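Local coordinates for protein interleukin-1beta (PDB 2WRY) that probably acts as a secreted, pyrogenic inflammatory cytokine of the beta-trefoil interleukin-1 family that binds the interleukin-1 receptor, at residues Val23-Ser26 against Pro27-Val31; Phe123-Ala126 against Ala127-Gly130; Gln148-Val152 against Asn153-Tyr157. One frame throughout, in Å; residues are numbered along the deposited sequence.

Overall arrangement
All three contacts are local turns of one beta-trefoil chain, and none lies wholly in the core. Contact 1 closes the hairpin of strands 21-26 and 29-33, and its chemistry is mostly that of paired backbones, with leucines on one face, valines and a Glu-Gln pair on the other. Contacts 2 and 3 instead use side chains to fold irregular loops: a glutamate and a serine in contact 2, an aspartate and an asparagine in contact 3. Contacts 1 and 2 lie on opposite sides of the chain's centre, their own centres about 21 Å apart. Contacts 2 and 3 meet where buried Phe123 packs on Tyr157, CD2 to CD2 at 4.1 Å.

Contact 1: Val23-Ser26 against Pro27-Val31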
loop_
_atom_site.group_PDB
_atom_site.type_symbol
_atom_site.label_atom_id
_atom_site.label_comp_id
_atom_site.label_asym_id
_atom_site.label_seq_id
_atom_site.Cartn_x
_atom_site.Cartn_y
_atom_site.Cartn_z
ATOM N N VAL A 23 1.552 -5.049 -10.447
ATOM C CA VAL A 23 2.581 -4.644 -11.422
ATOM C C VAL A 23 2.535 -3.139 -11.595
ATOM O O VAL A 23 1.478 -2.537 -11.400
ATOM C CB VAL A 23 2.487 -5.373 -12.813
ATOM C CG1 VAL A 23 2.523 -6.896 -12.647
ATOM C CG2 VAL A 23 1.289 -4.900 -13.651
ATOM N N LEU A 24 3.667 -2.539 -11.979
ATOM C CA LEU A 24 3.708 -1.096 -12.220
ATOM C C LEU A 24 3.355 -0.834 -13.680
ATOM O O LEU A 24 4.186 -1.011 -14.577
ATOM C CB LEU A 24 5.075 -0.512 -11.819
ATOM C CG LEU A 24 5.162 1.007 -11.796
ATOM C CD1 LEU A 24 4.225 1.578 -10.732
ATOM C CD2 LEU A 24 6.593 1.469 -11.544
ATOM N N GLU A 25 2.096 -0.484 -13.921
ATOM C CA GLU A 25 1.599 -0.313 -15.277
ATOM C C GLU A 25 2.281 0.863 -15.955
ATOM O O GLU A 25 2.646 0.798 -17.148
ATOM C CB GLU A 25 0.085 -0.106 -15.268
ATOM C CG GLU A 25 -0.488 0.147 -16.654
ATOM C CD GLU A 25 -1.987 0.302 -16.650
ATOM O OE1 GLU A 25 -2.483 1.344 -16.151
ATOM O OE2 GLU A 25 -2.668 -0.618 -17.156
ATOM N N SER A 26 2.423 1.937 -15.192
ATOM C CA SER A 26 3.070 3.162 -15.638
ATOM C C SER A 26 3.749 3.753 -14.416
ATOM O O SER A 26 3.475 3.342 -13.280
ATOM C CB SER A 26 2.035 4.128 -16.213
ATOM O OG SER A 26 1.182 4.595 -15.180
ATOM N N PRO A 27 4.671 4.702 -14.614
ATOM C CA PRO A 27 5.327 5.218 -13.427
ATOM C C PRO A 27 4.426 5.750 -12.303
ATOM O O PRO A 27 4.895 5.879 -11.181
ATOM C CB PRO A 27 6.250 6.310 -13.990
ATOM C CG PRO A 27 6.514 5.842 -15.371
ATOM C CD PRO A 27 5.232 5.270 -15.848
ATOM N N THR A 28 3.149 6.014 -12.564
ATOM C CA THR A 28 2.265 6.587 -11.534
ATOM C C THR A 28 1.120 5.672 -11.117
ATOM O O THR A 28 0.216 6.088 -10.387
ATOM C CB THR A 28 1.607 7.881 -12.054
ATOM O OG1 THR A 28 0.980 7.632 -13.322
ATOM C CG2 THR A 28 2.657 8.941 -12.207
ATOM N N GLN A 29 1.130 4.434 -11.603
ATOM C CA GLN A 29 -0.027 3.582 -11.373
ATOM C C GLN A 29 0.301 2.111 -11.253
ATOM O O GLN A 29 0.871 1.499 -12.172
ATOM C CB GLN A 29 -1.037 3.748 -12.501
ATOM C CG GLN A 29 -2.365 3.096 -12.238
ATOM C CD GLN A 29 -3.484 3.824 -12.927
ATOM O OE1 GLN A 29 -4.134 4.682 -12.330
ATOM N NE2 GLN A 29 -3.711 3.498 -14.197
ATOM N N LEU A 30 -0.108 1.547 -10.127
ATOM C CA LEU A 30 -0.082 0.104 -9.964
ATOM C C LEU A 30 -1.378 -0.487 -10.492
ATOM O O LEU A 30 -2.450 0.115 -10.348
ATOM C CB LEU A 30 0.016 -0.276 -8.491
ATOM C CG LEU A 30 1.301 -0.027 -7.731
ATOM C CD1 LEU A 30 0.987 -0.245 -6.251
ATOM C CD2 LEU A 30 2.442 -0.919 -8.196
ATOM N N VAL A 31 -1.279 -1.680 -11.075
ATOM C CA VAL A 31 -2.462 -2.482 -11.379
ATOM C C VAL A 31 -2.313 -3.843 -10.718
ATOM O O VAL A 31 -1.195 -4.266 -10.363
ATOM C CB VAL A 31 -2.725 -2.644 -12.904
ATOM C CG1 VAL A 31 -2.952 -1.267 -13.573
ATOM C CG2 VAL A 31 -1.638 -3.409 -13.571
#
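Glu25 and Gln29 each set CG anti to the backbone N (chi1 177° and -170°), and both chains then run out extended and side by side. Gln29 NE2 thereby reaches Glu25 OE1 at 3.2 Å, with the oxygen lying in the amide plane, although carboxylate and amide are turned 52° against each other. With an alanine here instead of Gln29, the Glu25 carboxylate would probably lose this amide donor and be freer to swing. Val31 CG1 lies against the face of the same carboxylate, 3.6 Å from Glu25 CD, the two side chains crossing at about a right angle. Farther along, Val23 CG2 and Val31 CG2 press together at 3.3 Å, closer than usual for methyl groups; both occupy the position between backbone N and carbonyl carbon. Beta-branched valines suit this directly facing, hydrogen-bonded pair, whose backbones exchange two nearly straight bonds. On the other face Leu24 CD1 meets Leu30 CD2 at 4.0 Å, and both leucines continue inward onto Leu91, which makes their long apolar branches appropriate.

Between Leu24 and Ser26 the register slips by one, a classic beta bulge: Glu25 and Ser26 both face Gln29. Glu25 N gives Gln29 O a bond of 2.9 Å, while that from Ser26 N is weak. Pro27, with its fixed phi, fits the type I turn from Ser26 to Gln29, closed by Gln29 N to Ser26 O at 3.1 Å. The leucine face is thus apolar, whereas the valine face also carries, nearer the turn, a neutral amide donating to a charged carboxylate.

Contact 2: Phe123-Ala126 against Ala127-Gly130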
loop_
_atom_site.group_PDB
_atom_site.type_symbol
_atom_site.label_atom_id
_atom_site.label_comp_id
_atom_site.label_asym_id
_atom_site.label_seq_id
_atom_site.Cartn_x
_atom_site.Cartn_y
_atom_site.Cartn_z
ATOM N N PHE A 123 -4.299 -2.483 4.900
ATOM C CA PHE A 123 -3.513 -1.249 5.041
ATOM C C PHE A 123 -4.429 -0.049 5.065
ATOM O O PHE A 123 -5.081 0.237 4.059
ATOM C CB PHE A 123 -2.526 -1.101 3.868
ATOM C CG PHE A 123 -1.441 -2.123 3.859
ATOM C CD1 PHE A 123 -0.339 -1.988 4.685
ATOM C CD2 PHE A 123 -1.505 -3.175 2.970
ATOM C CE1 PHE A 123 0.678 -2.938 4.667
ATOM C CE2 PHE A 123 -0.493 -4.154 2.938
ATOM C CZ PHE A 123 0.608 -4.023 3.774
ATOM N N GLU A 124 -4.483 0.624 6.211
ATOM C CA GLU A 124 -5.343 1.798 6.377
ATOM C C GLU A 124 -4.521 3.072 6.268
ATOM O O GLU A 124 -3.486 3.187 6.922
ATOM C CB GLU A 124 -6.031 1.756 7.743
ATOM C CG GLU A 124 -7.032 2.920 7.937
ATOM C CD GLU A 124 -7.773 2.845 9.259
ATOM O OE1 GLU A 124 -7.461 1.948 10.091
ATOM O OE2 GLU A 124 -8.667 3.700 9.479
ATOM N N SER A 125 -4.979 4.010 5.454
ATOM C CA SER A 125 -4.289 5.314 5.370
ATOM C C SER A 125 -4.284 6.062 6.696
ATOM O O SER A 125 -5.330 6.199 7.338
ATOM C CB SER A 125 -4.954 6.187 4.299
ATOM O OG SER A 125 -4.353 7.461 4.283
ATOM N N ALA A 126 -3.127 6.613 7.069
ATOM C CA ALA A 126 -3.061 7.505 8.230
ATOM C C ALA A 126 -3.591 8.902 7.903
ATOM O O ALA A 126 -4.142 9.586 8.796
ATOM C CB ALA A 126 -1.625 7.606 8.786
ATOM N N ALA A 127 -3.395 9.347 6.658
ATOM C CA ALA A 127 -3.845 10.676 6.227
ATOM C C ALA A 127 -5.342 10.684 6.010
ATOM O O ALA A 127 -5.992 11.725 6.195
ATOM C CB ALA A 127 -3.134 11.102 4.961
ATOM N N PHE A 128 -5.877 9.527 5.611
ATOM C CA PHE A 128 -7.312 9.352 5.354
ATOM C C PHE A 128 -7.846 8.176 6.167
ATOM O O PHE A 128 -8.142 7.131 5.597
ATOM C CB PHE A 128 -7.585 9.108 3.863
ATOM C CG PHE A 128 -7.346 10.320 3.006
ATOM C CD1 PHE A 128 -8.413 11.104 2.538
ATOM C CD2 PHE A 128 -6.035 10.680 2.657
ATOM C CE1 PHE A 128 -8.161 12.236 1.732
ATOM C CE2 PHE A 128 -5.791 11.809 1.858
ATOM C CZ PHE A 128 -6.856 12.575 1.403
ATOM N N PRO A 129 -7.980 8.348 7.496
ATOM C CA PRO A 129 -8.486 7.244 8.310
ATOM C C PRO A 129 -9.821 6.719 7.760
ATOM O O PRO A 129 -10.656 7.515 7.271
ATOM C CB PRO A 129 -8.658 7.861 9.716
ATOM C CG PRO A 129 -7.916 9.148 9.703
ATOM C CD PRO A 129 -7.628 9.540 8.299
ATOM N N GLY A 130 -9.996 5.386 7.797
ATOM C CA GLY A 130 -11.194 4.789 7.225
ATOM C C GLY A 130 -11.053 4.401 5.773
ATOM O O GLY A 130 -11.930 3.725 5.218
#
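Ala127 begins the return of the chain, its CB pointing away overall yet 3.9 Å from Ser125 OG; like Ala126 it has helix-like backbone angles, which turn the chain back. At Phe128 the backbone N donates to Ser125 OG over 2.9 Å, with an angle of 150° at the hydrogen. The serine can accept because its OG stands anti to its own backbone N (chi1 176°), which swings the hydroxyl forward over the bend. The same oxygen lies in the plane of the Phe128 ring, at its edge, 4.0 Å from CD2. The ring itself leads away from the turn to Cys80 and Met82 of strand 76-83, a place for a large apolar group.

Pro129 follows, with no N-H to offer to the nearby Ser125 O. Instead its CA makes a CH...O contact with that carbonyl oxygen at 3.5 Å, and its CD rests as close to Ala126 O. Gly130 then gives its N-H to Glu124 OE2 at 2.7 Å, a short bond that uses the anti lone pair, on the side away from OE1. The extended glutamate chain spans the distance from the strand to this amide. Gly130 has a positive phi of 91°, and a side chain there would jam against the carbonyl oxygen of Pro129, so glycine fits. Ser125 further pairs through its backbone with Trp131, and Phe123 with Ile133. These backbone bonds make the bend the turn of a hairpin-like connection from strand 120-125 to strand 132-134, in the beta-trefoil of the interleukin-1 family.

Contact 3: Gln148-Val152 against Asn153-Tyr157; sequences QPDQV and NIATY
Asn153 reaches back from its CB, beside the Val152 carbonyl, toward Asp150 and Gln148. With chi1 at 61°, CG sits between backbone N and carbonyl carbon, and this folds the amide over the bend formed by the residues before it. At one branch OD1 accepts from Asp150 N at 2.8 Å, the donor tilted 32° from the carbonyl plane. At the other, ND2 donates to Gln148 O over 3.0 Å, with the acceptor near the amide plane. An asparagine suits the place because one short side chain supplies both an acceptor and a donor.

Gln148 O is gripped twice: Gln151 N reaches it from the opposite face and closes a type II beta turn, with Pro149 and then Asp150, at positive phi, in the middle. The turn lies in the loop that leads from strand 144-146 to strand 157-160 of the beta-trefoil.

Asp150 extends the bracing forward. Its OD1 takes the N-H of Ala155 at 2.8 Å, met from above the carboxylate plane, while Thr156 OG1 stands near both carboxylate oxygens, 3.0 Å from Asp150 OD2, and is only weakly bonded to the group. OD2 also forms a long, weak ion pair with Arg122. Beside them Pro149 CB packs on Ala155 CB at 3.7 Å, small apolar groups in close contact, and Pro149 in turn rests on Phe132.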
loop_
_atom_site.group_PDB
_atom_site.type_symbol
_atom_site.label_atom_id
_atom_site.label_comp_id
_atom_site.label_asym_id
_atom_site.label_seq_id
_atom_site.Cartn_x
_atom_site.Cartn_y
_atom_site.Cartn_z
ATOM N N GLN A 148 -14.918 1.559 1.796
ATOM C CA GLN A 148 -15.747 0.354 1.934
ATOM C C GLN A 148 -14.850 -0.914 1.727
ATOM O O GLN A 148 -15.044 -1.634 0.754
ATOM C CB GLN A 148 -16.882 0.359 0.910
ATOM C CG GLN A 148 -17.870 1.546 1.051
ATOM C CD GLN A 148 -19.009 1.396 0.074
ATOM O OE1 GLN A 148 -18.814 1.428 -1.128
ATOM N NE2 GLN A 148 -20.194 1.185 0.593
ATOM N N PRO A 149 -13.874 -1.127 2.620
ATOM C CA PRO A 149 -12.878 -2.224 2.400
ATOM C C PRO A 149 -13.562 -3.586 2.264
ATOM O O PRO A 149 -14.378 -3.950 3.089
ATOM C CB PRO A 149 -12.017 -2.165 3.670
ATOM C CG PRO A 149 -12.904 -1.442 4.723
ATOM C CD PRO A 149 -13.611 -0.405 3.880
ATOM N N ASP A 150 -13.218 -4.289 1.194
ATOM C CA ASP A 150 -13.676 -5.684 0.969
ATOM C C ASP A 150 -15.134 -5.763 0.519
ATOM O O ASP A 150 -15.715 -6.868 0.513
ATOM C CB ASP A 150 -13.428 -6.553 2.217
ATOM C CG ASP A 150 -11.937 -6.811 2.462
ATOM O OD1 ASP A 150 -11.304 -7.244 1.497
ATOM O OD2 ASP A 150 -11.452 -6.553 3.588
ATOM N N GLN A 151 -15.715 -4.597 0.147
ATOM C CA GLN A 151 -17.106 -4.535 -0.321
ATOM C C GLN A 151 -17.104 -4.210 -1.809
ATOM O O GLN A 151 -16.981 -3.035 -2.203
ATOM C CB GLN A 151 -17.901 -3.509 0.467
ATOM C CG GLN A 151 -19.405 -3.587 0.209
ATOM C CD GLN A 151 -20.234 -2.712 1.155
ATOM O OE1 GLN A 151 -19.721 -2.136 2.118
ATOM N NE2 GLN A 151 -21.530 -2.634 0.883
ATOM N N VAL A 152 -17.200 -5.248 -2.633
ATOM C CA VAL A 152 -17.053 -5.149 -4.106
ATOM C C VAL A 152 -15.680 -4.600 -4.503
ATOM O O VAL A 152 -15.498 -3.873 -5.487
ATOM C CB VAL A 152 -18.216 -4.357 -4.795
ATOM C CG1 VAL A 152 -18.292 -4.718 -6.268
ATOM C CG2 VAL A 152 -19.542 -4.639 -4.115
ATOM N N ASN A 153 -14.715 -4.975 -3.682
ATOM C CA ASN A 153 -13.277 -4.790 -3.942
ATOM C C ASN A 153 -12.569 -5.738 -2.979
ATOM O O ASN A 153 -13.218 -6.391 -2.129
ATOM C CB ASN A 153 -12.837 -3.335 -3.678
ATOM C CG ASN A 153 -13.070 -2.908 -2.240
ATOM O OD1 ASN A 153 -12.407 -3.386 -1.329
ATOM N ND2 ASN A 153 -14.036 -1.993 -2.036
ATOM N N ILE A 154 -11.249 -5.816 -3.089
ATOM C CA ILE A 154 -10.484 -6.652 -2.169
ATOM C C ILE A 154 -9.548 -5.709 -1.414
ATOM O O ILE A 154 -8.781 -4.970 -2.033
ATOM C CB ILE A 154 -9.685 -7.721 -2.916
ATOM C CG1 ILE A 154 -10.652 -8.735 -3.554
ATOM C CG2 ILE A 154 -8.700 -8.400 -1.976
ATOM C CD1 ILE A 154 -10.017 -9.509 -4.655
ATOM N N ALA A 155 -9.604 -5.742 -0.089
ATOM C CA ALA A 155 -8.731 -4.890 0.730
ATOM C C ALA A 155 -7.893 -5.753 1.694
ATOM O O ALA A 155 -7.332 -5.244 2.646
ATOM C CB ALA A 155 -9.541 -3.816 1.498
ATOM N N THR A 156 -7.802 -7.043 1.384
ATOM C CA THR A 156 -7.138 -8.040 2.225
ATOM C C THR A 156 -6.027 -8.690 1.407
ATOM O O THR A 156 -6.263 -9.115 0.249
ATOM C CB THR A 156 -8.145 -9.144 2.694
ATOM O OG1 THR A 156 -9.252 -8.537 3.394
ATOM C CG2 THR A 156 -7.451 -10.152 3.621
ATOM N N TYR A 157 -4.850 -8.779 2.036
ATOM C CA TYR A 157 -3.603 -9.223 1.370
ATOM C C TYR A 157 -2.917 -10.304 2.162
ATOM O O TYR A 157 -3.134 -10.472 3.365
ATOM C CB TYR A 157 -2.629 -8.021 1.183
ATOM C CG TYR A 157 -3.265 -6.907 0.398
ATOM C CD1 TYR A 157 -3.268 -6.908 -1.020
ATOM C CD2 TYR A 157 -3.963 -5.904 1.062
ATOM C CE1 TYR A 157 -3.945 -5.907 -1.752
ATOM C CE2 TYR A 157 -4.639 -4.912 0.347
ATOM C CZ TYR A 157 -4.638 -4.915 -1.037
ATOM O OH TYR A 157 -5.298 -3.897 -1.701
#